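Local structure of endoribonuclease L-PSP/chorismate mutase-like domain-containing protein (Agrobacterium tumefaciens, 3D01) at residues K98-K104 with D158-D164; L105-A110 with A153-A159; R17-F23 with L128-V132. The protein is of unknown function but belongs to the YjgF/chorismate mutase-like family of trimeric proteins, some of whose relatives act as endoribonucleases or deaminases. All blocks are in the same frame, centred on the assembly; numbering follows the deposited sequence.

Contact 1: residues K98-K104 with D158-D164; sequences KIRRVIK and DAIVEID
Antiparallel strand pairing, interrupted by two classic beta bulges, joins the start of strand 99-110 to the end of strand 155-163 within the mixed sheet of the YjgF-like fold. R100 and R101 both face E162 in the first bulge, and the two backbone N-H groups converge on one oxygen: R100 N lies 2.8 Å from E162 O, R101 N 3.2 Å, both on the same face of its carbonyl plane. I103 and K104 repeat the pattern on I160 O, with K104 N using a lone pair in the carbonyl plane. Each bulge adds a residue to 98-104, which points R100 and I103 toward the partner strand. R100 thus reaches two carboxylates. Its chain bends at chi3 (59°), bringing NE to 2.9 Å from E162 OE2, on the anti side of a carboxylate turned only 17° from the guanidinium plane. NH1 makes a nearly straight bond (174°) to D164 OD1, 3.1 Å away and met almost along its C-O axis, although that carboxylate stands steeply to the guanidinium. Both acceptors lie at the guanidinium edge. I103 lays CG1 4.0 Å from E162 CB and sets CB against I160 O, while Y46 of the second subunit packs on I103, K104 and I160. On the I99, V102, V161 and I163 face, CG2 of I99 meets CG1 of V161 at 3.8 Å, with L133 of helix 118-133 against I99 and V102. E162 is divided between partners, OE2 serving R100 and OE1 the hydroxyl of S41 of the second subunit. The salt-bridge network therefore ties the last modelled residue, D164, to the sheet and probably favours ionised carboxylates on both E162 and D164.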
loop_
_atom_site.group_PDB
_atom_site.type_symbol
_atom_site.label_atom_id
_atom_site.label_comp_id
_atom_site.label_asym_id
_atom_site.label_seq_id
_atom_site.Cartn_x
_atom_site.Cartn_y
_atom_site.Cartn_z
ATOM N N LYS I 98 4.283 -17.698 -15.835
ATOM C CA LYS I 98 2.928 -17.726 -15.302
ATOM C C LYS I 98 2.508 -16.377 -14.691
ATOM O O LYS I 98 1.400 -16.254 -14.179
ATOM C CB LYS I 98 2.769 -18.871 -14.303
ATOM C CG LYS I 98 2.768 -20.263 -14.975
ATOM C CD LYS I 98 2.971 -21.381 -13.964
ATOM C CE LYS I 98 2.980 -22.793 -14.647
ATOM N NZ LYS I 98 4.035 -23.707 -14.085
ATOM N N ILE I 99 3.385 -15.372 -14.766
ATOM C CA ILE I 99 2.977 -13.968 -14.542
ATOM C C ILE I 99 2.058 -13.516 -15.648
ATOM O O ILE I 99 2.462 -13.565 -16.819
ATOM C CB ILE I 99 4.192 -12.985 -14.515
ATOM C CG1 ILE I 99 5.123 -13.298 -13.332
ATOM C CG2 ILE I 99 3.717 -11.511 -14.458
ATOM C CD1 ILE I 99 6.504 -12.651 -13.433
ATOM N N ARG I 100 0.839 -13.085 -15.308
ATOM C CA ARG I 100 -0.079 -12.507 -16.301
ATOM C C ARG I 100 0.105 -11.008 -16.435
ATOM O O ARG I 100 0.182 -10.474 -17.535
ATOM C CB ARG I 100 -1.534 -12.811 -15.952
ATOM C CG ARG I 100 -1.891 -14.299 -15.991
ATOM C CD ARG I 100 -3.394 -14.496 -15.682
ATOM N NE ARG I 100 -4.255 -13.779 -16.629
ATOM C CZ ARG I 100 -4.586 -14.214 -17.853
ATOM N NH1 ARG I 100 -4.130 -15.376 -18.341
ATOM N NH2 ARG I 100 -5.379 -13.462 -18.613
ATOM N N ARG I 101 0.198 -10.329 -15.299
ATOM C CA ARG I 101 0.392 -8.878 -15.260
ATOM C C ARG I 101 1.006 -8.506 -13.906
ATOM O O ARG I 101 0.562 -9.006 -12.877
ATOM C CB ARG I 101 -0.964 -8.193 -15.413
ATOM C CG ARG I 101 -1.065 -6.737 -15.013
ATOM C CD ARG I 101 -0.290 -5.859 -15.918
ATOM N NE ARG I 101 -0.909 -5.890 -17.223
ATOM C CZ ARG I 101 -0.425 -5.305 -18.313
ATOM N NH1 ARG I 101 0.713 -4.613 -18.278
ATOM N NH2 ARG I 101 -1.098 -5.431 -19.461
ATOM N N VAL I 102 2.019 -7.644 -13.927
ATOM C CA VAL I 102 2.459 -6.971 -12.698
ATOM C C VAL I 102 1.465 -5.833 -12.488
ATOM O O VAL I 102 1.407 -4.881 -13.266
ATOM C CB VAL I 102 3.890 -6.439 -12.782
ATOM C CG1 VAL I 102 4.239 -5.646 -11.484
ATOM C CG2 VAL I 102 4.882 -7.617 -13.074
ATOM N N ILE I 103 0.660 -5.961 -11.449
ATOM C CA ILE I 103 -0.467 -5.074 -11.224
ATOM C C ILE I 103 -0.034 -3.775 -10.568
ATOM O O ILE I 103 -0.408 -2.660 -11.012
ATOM C CB ILE I 103 -1.553 -5.751 -10.361
ATOM C CG1 ILE I 103 -2.250 -6.861 -11.172
ATOM C CG2 ILE I 103 -2.616 -4.704 -9.889
ATOM C CD1 ILE I 103 -2.975 -6.337 -12.411
ATOM N N LYS I 104 0.792 -3.922 -9.545
ATOM C CA LYS I 104 1.219 -2.746 -8.761
ATOM C C LYS I 104 2.563 -2.982 -8.080
ATOM O O LYS I 104 2.833 -4.062 -7.604
ATOM C CB LYS I 104 0.127 -2.421 -7.724
ATOM C CG LYS I 104 0.415 -1.267 -6.752
ATOM C CD LYS I 104 0.275 0.059 -7.479
ATOM C CE LYS I 104 0.451 1.231 -6.494
ATOM N NZ LYS I 104 -0.591 1.237 -5.390
ATOM N N ASP I 158 7.364 -3.497 -2.619
ATOM C CA ASP I 158 6.450 -4.627 -2.594
ATOM C C ASP I 158 5.681 -4.679 -3.924
ATOM O O ASP I 158 5.830 -3.787 -4.789
ATOM C CB ASP I 158 5.557 -4.628 -1.342
ATOM C CG ASP I 158 4.462 -3.585 -1.351
ATOM O OD1 ASP I 158 4.050 -3.057 -2.421
ATOM O OD2 ASP I 158 3.996 -3.298 -0.229
ATOM N N ALA I 159 4.903 -5.744 -4.107
ATOM C CA ALA I 159 4.247 -5.950 -5.393
ATOM C C ALA I 159 2.976 -6.776 -5.262
ATOM O O ALA I 159 2.834 -7.583 -4.358
ATOM C CB ALA I 159 5.195 -6.638 -6.369
ATOM N N ILE I 160 2.076 -6.535 -6.199
ATOM C CA ILE I 160 0.910 -7.372 -6.424
ATOM C C ILE I 160 0.988 -7.793 -7.905
ATOM O O ILE I 160 1.167 -6.962 -8.812
ATOM C CB ILE I 160 -0.405 -6.618 -6.194
ATOM C CG1 ILE I 160 -0.471 -6.025 -4.783
ATOM C CG2 ILE I 160 -1.600 -7.501 -6.548
ATOM C CD1 ILE I 160 -1.548 -4.964 -4.631
ATOM N N VAL I 161 0.883 -9.100 -8.130
ATOM C CA VAL I 161 1.075 -9.680 -9.450
ATOM C C VAL I 161 -0.125 -10.611 -9.728
ATOM O O VAL I 161 -0.540 -11.396 -8.878
ATOM C CB VAL I 161 2.401 -10.477 -9.500
ATOM C CG1 VAL I 161 2.595 -11.101 -10.864
ATOM C CG2 VAL I 161 3.632 -9.625 -9.060
ATOM N N GLU I 162 -0.717 -10.473 -10.899
ATOM C CA GLU I 162 -1.790 -11.378 -11.321
ATOM C C GLU I 162 -1.111 -12.564 -11.982
ATOM O O GLU I 162 -0.233 -12.388 -12.844
ATOM C CB GLU I 162 -2.713 -10.682 -12.309
ATOM C CG GLU I 162 -3.808 -11.586 -12.864
ATOM C CD GLU I 162 -4.605 -10.922 -13.938
ATOM O OE1 GLU I 162 -5.372 -10.004 -13.644
ATOM O OE2 GLU I 162 -4.498 -11.341 -15.098
ATOM N N ILE I 163 -1.502 -13.767 -11.575
ATOM C CA ILE I 163 -0.813 -14.975 -11.998
ATOM C C ILE I 163 -1.793 -15.933 -12.614
ATOM O O ILE I 163 -3.000 -15.786 -12.422
ATOM C CB ILE I 163 -0.079 -15.633 -10.832
ATOM C CG1 ILE I 163 -1.043 -15.968 -9.691
ATOM C CG2 ILE I 163 1.089 -14.721 -10.357
ATOM C CD1 ILE I 163 -0.395 -16.789 -8.531
ATOM N N ASP I 164 -1.248 -16.907 -13.354
ATOM C CA ASP I 164 -2.022 -18.038 -13.922
ATOM C C ASP I 164 -2.337 -19.155 -12.925
ATOM O O ASP I 164 -1.600 -19.367 -11.960
ATOM C CB ASP I 164 -1.264 -18.617 -15.110
ATOM C CG ASP I 164 -1.284 -17.688 -16.296
ATOM O OD1 ASP I 164 -2.405 -17.277 -16.654
ATOM O OD2 ASP I 164 -0.214 -17.372 -16.883
#

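Contact 2: residues L105-A110 with A153-A159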
loop_
_atom_site.group_PDB
_atom_site.type_symbol
_atom_site.label_atom_id
_atom_site.label_comp_id
_atom_site.label_asym_id
_atom_site.label_seq_id
_atom_site.Cartn_x
_atom_site.Cartn_y
_atom_site.Cartn_z
ATOM N N LEU I 105 3.394 -1.946 -8.063
ATOM C CA LEU I 105 4.560 -1.886 -7.179
ATOM C C LEU I 105 4.419 -0.645 -6.289
ATOM O O LEU I 105 4.076 0.448 -6.779
ATOM C CB LEU I 105 5.869 -1.738 -7.975
ATOM C CG LEU I 105 6.253 -2.803 -8.988
ATOM C CD1 LEU I 105 7.603 -2.354 -9.588
ATOM C CD2 LEU I 105 6.341 -4.190 -8.376
ATOM N N ASN I 106 4.715 -0.818 -5.018
ATOM C CA ASN I 106 4.872 0.310 -4.083
ATOM C C ASN I 106 6.366 0.463 -3.799
ATOM O O ASN I 106 6.984 -0.423 -3.223
ATOM C CB ASN I 106 4.065 0.103 -2.793
ATOM C CG ASN I 106 2.582 -0.076 -3.056
ATOM O OD1 ASN I 106 2.014 -1.161 -2.839
ATOM N ND2 ASN I 106 1.944 0.975 -3.523
ATOM N N GLY I 107 6.930 1.587 -4.243
ATOM C CA GLY I 107 8.339 1.891 -4.113
ATOM C C GLY I 107 8.569 2.883 -2.989
ATOM O O GLY I 107 8.148 4.041 -3.071
ATOM N N PHE I 108 9.238 2.404 -1.942
ATOM C CA PHE I 108 9.530 3.184 -0.762
ATOM C C PHE I 108 11.003 3.549 -0.788
ATOM O O PHE I 108 11.847 2.664 -0.759
ATOM C CB PHE I 108 9.240 2.368 0.496
ATOM C CG PHE I 108 7.892 1.726 0.507
ATOM C CD1 PHE I 108 6.758 2.491 0.524
ATOM C CD2 PHE I 108 7.762 0.352 0.527
ATOM C CE1 PHE I 108 5.507 1.902 0.536
ATOM C CE2 PHE I 108 6.509 -0.241 0.551
ATOM C CZ PHE I 108 5.396 0.524 0.565
ATOM N N VAL I 109 11.314 4.847 -0.822
ATOM C CA VAL I 109 12.691 5.334 -0.955
ATOM C C VAL I 109 13.102 6.135 0.308
ATOM O O VAL I 109 12.486 7.160 0.612
ATOM C CB VAL I 109 12.827 6.247 -2.190
ATOM C CG1 VAL I 109 14.276 6.728 -2.352
ATOM C CG2 VAL I 109 12.272 5.537 -3.446
ATOM N N ALA I 110 14.125 5.663 1.010
ATOM C CA ALA I 110 14.591 6.329 2.245
ATOM C C ALA I 110 15.215 7.647 1.770
ATOM O O ALA I 110 16.119 7.656 0.900
ATOM C CB ALA I 110 15.590 5.425 3.036
ATOM N N ALA I 153 18.133 -0.008 4.591
ATOM C CA ALA I 153 17.978 -0.124 3.130
ATOM C C ALA I 153 17.607 1.246 2.566
ATOM O O ALA I 153 16.781 1.983 3.161
ATOM C CB ALA I 153 16.911 -1.146 2.779
ATOM N N SER I 154 18.146 1.554 1.396
ATOM C CA SER I 154 17.816 2.798 0.707
ATOM C C SER I 154 16.440 2.733 0.042
ATOM O O SER I 154 15.796 3.763 -0.129
ATOM C CB SER I 154 18.897 3.188 -0.311
ATOM O OG SER I 154 20.139 3.431 0.333
ATOM N N VAL I 155 16.019 1.518 -0.348
ATOM C CA VAL I 155 14.765 1.311 -1.053
ATOM C C VAL I 155 14.159 -0.031 -0.594
ATOM O O VAL I 155 14.894 -0.994 -0.288
ATOM C CB VAL I 155 14.959 1.262 -2.619
ATOM C CG1 VAL I 155 13.574 1.104 -3.349
ATOM C CG2 VAL I 155 15.813 2.443 -3.123
ATOM N N GLU I 156 12.841 -0.061 -0.536
ATOM C CA GLU I 156 12.067 -1.271 -0.323
ATOM C C GLU I 156 10.853 -1.218 -1.271
ATOM O O GLU I 156 10.220 -0.157 -1.475
ATOM C CB GLU I 156 11.581 -1.355 1.118
ATOM C CG GLU I 156 10.691 -2.526 1.429
ATOM C CD GLU I 156 10.063 -2.438 2.852
ATOM O OE1 GLU I 156 10.628 -1.763 3.731
ATOM O OE2 GLU I 156 8.986 -3.035 3.089
ATOM N N ILE I 157 10.521 -2.361 -1.839
ATOM C CA ILE I 157 9.496 -2.391 -2.891
ATOM C C ILE I 157 8.685 -3.658 -2.717
ATOM O O ILE I 157 9.254 -4.749 -2.645
ATOM C CB ILE I 157 10.081 -2.373 -4.348
ATOM C CG1 ILE I 157 11.071 -1.216 -4.611
ATOM C CG2 ILE I 157 8.929 -2.304 -5.395
ATOM C CD1 ILE I 157 11.532 -1.101 -6.099
ATOM N N ASP I 158 7.364 -3.497 -2.619
ATOM C CA ASP I 158 6.450 -4.627 -2.594
ATOM C C ASP I 158 5.681 -4.679 -3.924
ATOM O O ASP I 158 5.830 -3.787 -4.789
ATOM C CB ASP I 158 5.557 -4.628 -1.342
ATOM C CG ASP I 158 4.462 -3.585 -1.351
ATOM O OD1 ASP I 158 4.050 -3.057 -2.421
ATOM O OD2 ASP I 158 3.996 -3.298 -0.229
ATOM N N ALA I 159 4.903 -5.744 -4.107
ATOM C CA ALA I 159 4.247 -5.950 -5.393
ATOM C C ALA I 159 2.976 -6.776 -5.262
ATOM O O ALA I 159 2.834 -7.583 -4.358
ATOM C CB ALA I 159 5.195 -6.638 -6.369
#
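F108 sets the CD2 side of its ring against the partner strand, CD2 3.2 Å from E156 O, the same oxygen that accepts the backbone N-H of F108 at 2.8 Å and nearly along the C=O axis. With CG anti to the carbonyl carbon (chi1 -50°), the ring leans back along its own strand, so that N106 O sits over the rim of one face. D158 OD2 is near the ring plane at its edge, 4.0 Å from CE2, with carboxylate and ring planes steeply inclined. D158 holds its CG between backbone N and carbonyl carbon (chi1 74°), which swings the carboxylate across to N106: OD1 is 3.2 Å from N106 CB, and the side-chain amide stands at 81° to the carboxylate. K104 of the third subunit forms a salt bridge to D158 OD2. This is a regular antiparallel pairing of the middle strands of the sheet, N106-D158 and F108-E156 being hydrogen-bonded pairs, and their face meets both other subunits of the trimer, the third through F108, E156 and D158, the second through N106. On the other face L105 extends CD2 to A159 CB, a tight 3.4 Å, and sets CB 4.0 Å from I157 CG2. Opposite I157, between L105 and V109 on its own strand, G107 has only its CA to offer, 4.2 Å from I157 CG1. I84 of helix 70-91 packs on I157 and A159.

Contact 3: residues R17-F23 with L128-V132; sequences RLKELGF and LIATV
L18, L21 and F23 at the end of helix 3-21 pack on L128 and V132 of helix 118-133 through apolar side chains. V132 pushes CG2 against the backbone of L18, 3.6 Å from its CA, and the same methyl meets CD1 of L21 at 3.8 Å. L18 has CG anti to the backbone N (chi1 -176°), which carries CD1 forward to CD2 of L128, 3.9 Å away. L21 reaches over with CD1 alone, touching CG of L128 and CG2 of T131. The other branch of L128 serves F23: CD1 approaches CE2 of the ring obliquely at 3.7 Å, while L79 and V82 of helix 70-91 also pack on F23.

No hydrogen bond crosses the contact; R17 reaches across the last turn of 128-132, CD lying 3.6 Å from both T131 O and V132 O, with V132 O near the guanidinium plane at its edge. T131 OG1 instead bonds to N127 O in its own helix.

Backbone bonds shape the turn: F23 N bonds to L18 O and G22 N to K19 O, with G22 at positive phi (114°). The helix thus ends in a Schellman motif, which brings F23, just past the helix end, against L128 in the helical layer of the YjgF-like alpha+beta fold.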
loop_
_atom_site.group_PDB
_atom_site.type_symbol
_atom_site.label_atom_id
_atom_site.label_comp_id
_atom_site.label_asym_id
_atom_site.label_seq_id
_atom_site.Cartn_x
_atom_site.Cartn_y
_atom_site.Cartn_z
ATOM N N ARG I 17 16.850 -12.521 -20.263
ATOM C CA ARG I 17 16.779 -11.064 -20.367
ATOM C C ARG I 17 17.344 -10.393 -19.107
ATOM O O ARG I 17 18.040 -9.404 -19.198
ATOM C CB ARG I 17 15.354 -10.615 -20.585
ATOM C CG ARG I 17 14.792 -11.020 -21.940
ATOM C CD ARG I 17 13.529 -10.270 -22.184
ATOM N NE ARG I 17 12.497 -10.919 -22.985
ATOM C CZ ARG I 17 12.512 -11.081 -24.312
ATOM N NH1 ARG I 17 13.600 -10.771 -25.067
ATOM N NH2 ARG I 17 11.434 -11.628 -24.892
ATOM N N LEU I 18 17.072 -10.976 -17.956
ATOM C CA LEU I 18 17.571 -10.414 -16.706
ATOM C C LEU I 18 19.091 -10.527 -16.622
ATOM O O LEU I 18 19.760 -9.592 -16.175
ATOM C CB LEU I 18 16.921 -11.121 -15.537
ATOM C CG LEU I 18 17.251 -10.591 -14.141
ATOM C CD1 LEU I 18 16.957 -9.061 -14.100
ATOM C CD2 LEU I 18 16.426 -11.418 -13.138
ATOM N N LYS I 19 19.648 -11.665 -17.037
ATOM C CA LYS I 19 21.116 -11.788 -17.132
ATOM C C LYS I 19 21.749 -10.748 -18.086
ATOM O O LYS I 19 22.806 -10.186 -17.806
ATOM C CB LYS I 19 21.519 -13.194 -17.559
ATOM C CG LYS I 19 21.148 -14.246 -16.585
ATOM C CD LYS I 19 21.654 -15.609 -16.994
ATOM C CE LYS I 19 21.124 -16.658 -16.026
ATOM N NZ LYS I 19 21.266 -18.051 -16.515
ATOM N N GLU I 20 21.096 -10.482 -19.212
ATOM C CA GLU I 20 21.565 -9.469 -20.139
ATOM C C GLU I 20 21.595 -8.099 -19.485
ATOM O O GLU I 20 22.338 -7.221 -19.913
ATOM C CB GLU I 20 20.680 -9.424 -21.363
ATOM C CG GLU I 20 20.788 -10.673 -22.234
ATOM C CD GLU I 20 19.807 -10.668 -23.391
ATOM O OE1 GLU I 20 18.815 -9.921 -23.366
ATOM O OE2 GLU I 20 20.011 -11.437 -24.344
ATOM N N LEU I 21 20.780 -7.917 -18.456
ATOM C CA LEU I 21 20.771 -6.653 -17.719
ATOM C C LEU I 21 21.794 -6.628 -16.583
ATOM O O LEU I 21 22.041 -5.573 -15.987
ATOM C CB LEU I 21 19.382 -6.393 -17.160
ATOM C CG LEU I 21 18.288 -5.972 -18.132
ATOM C CD1 LEU I 21 16.983 -5.713 -17.337
ATOM C CD2 LEU I 21 18.682 -4.731 -18.908
ATOM N N GLY I 22 22.381 -7.768 -16.265
ATOM C CA GLY I 22 23.454 -7.833 -15.295
ATOM C C GLY I 22 23.116 -8.599 -14.039
ATOM O O GLY I 22 23.935 -8.657 -13.118
ATOM N N PHE I 23 21.951 -9.230 -13.997
ATOM C CA PHE I 23 21.485 -9.887 -12.786
ATOM C C PHE I 23 21.143 -11.373 -12.948
ATOM O O PHE I 23 20.544 -11.789 -13.939
ATOM C CB PHE I 23 20.243 -9.165 -12.253
ATOM C CG PHE I 23 20.440 -7.694 -12.032
ATOM C CD1 PHE I 23 20.873 -7.220 -10.809
ATOM C CD2 PHE I 23 20.169 -6.780 -13.038
ATOM C CE1 PHE I 23 21.022 -5.864 -10.597
ATOM C CE2 PHE I 23 20.328 -5.431 -12.838
ATOM C CZ PHE I 23 20.765 -4.976 -11.607
ATOM N N LEU I 128 13.450 -2.294 -15.204
ATOM C CA LEU I 128 13.974 -3.644 -15.158
ATOM C C LEU I 128 12.821 -4.633 -15.342
ATOM O O LEU I 128 12.888 -5.540 -16.172
ATOM C CB LEU I 128 14.771 -3.891 -13.844
ATOM C CG LEU I 128 15.360 -5.303 -13.678
ATOM C CD1 LEU I 128 16.606 -5.323 -12.788
ATOM C CD2 LEU I 128 14.320 -6.341 -13.194
ATOM N N ILE I 129 11.755 -4.452 -14.582
ATOM C CA ILE I 129 10.584 -5.337 -14.672
ATOM C C ILE I 129 9.886 -5.319 -16.043
ATOM O O ILE I 129 9.571 -6.391 -16.576
ATOM C CB ILE I 129 9.567 -5.002 -13.570
ATOM C CG1 ILE I 129 10.173 -5.386 -12.218
ATOM C CG2 ILE I 129 8.223 -5.675 -13.871
ATOM C CD1 ILE I 129 9.363 -4.962 -11.034
ATOM N N ALA I 130 9.639 -4.130 -16.597
ATOM C CA ALA I 130 9.053 -4.009 -17.934
ATOM C C ALA I 130 9.955 -4.613 -19.015
ATOM O O ALA I 130 9.436 -5.285 -19.944
ATOM C CB ALA I 130 8.732 -2.572 -18.247
ATOM N N THR I 131 11.278 -4.424 -18.896
ATOM C CA THR I 131 12.240 -5.008 -19.849
ATOM C C THR I 131 12.235 -6.538 -19.901
ATOM O O THR I 131 12.180 -7.118 -20.982
ATOM C CB THR I 131 13.680 -4.512 -19.603
ATOM O OG1 THR I 131 13.698 -3.093 -19.750
ATOM C CG2 THR I 131 14.679 -5.143 -20.598
ATOM N N VAL I 132 12.301 -7.171 -18.745
ATOM C CA VAL I 132 12.416 -8.620 -18.612
ATOM C C VAL I 132 11.092 -9.327 -18.938
ATOM O O VAL I 132 11.105 -10.423 -19.529
ATOM C CB VAL I 132 12.951 -8.959 -17.181
ATOM C CG1 VAL I 132 12.732 -10.378 -16.835
ATOM C CG2 VAL I 132 14.445 -8.566 -17.067
#

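Contacts 1 and 2 are successive parts of one strand pairing, 99-110 with 155-163, their centres about 17 Å apart; the bulged part gives way to the regular one around D158 and A159, which both share. Contact 3 lies in the helical layer, its centre about 17 Å from that of contact 1 and 19 Å from that of contact 2. I129 joins the layers: its CG2 is 3.9 Å from V102 CG2 of contact 1, and its CD1 3.5 Å from L105 CD1 of contact 2. K104 pairs with D158 of the second subunit and D158 with K104 of the third, so contacts 1 and 2 both reach the trimer interface. The bound polyether touches T61, D67 and N152, the last directly preceding 153-159.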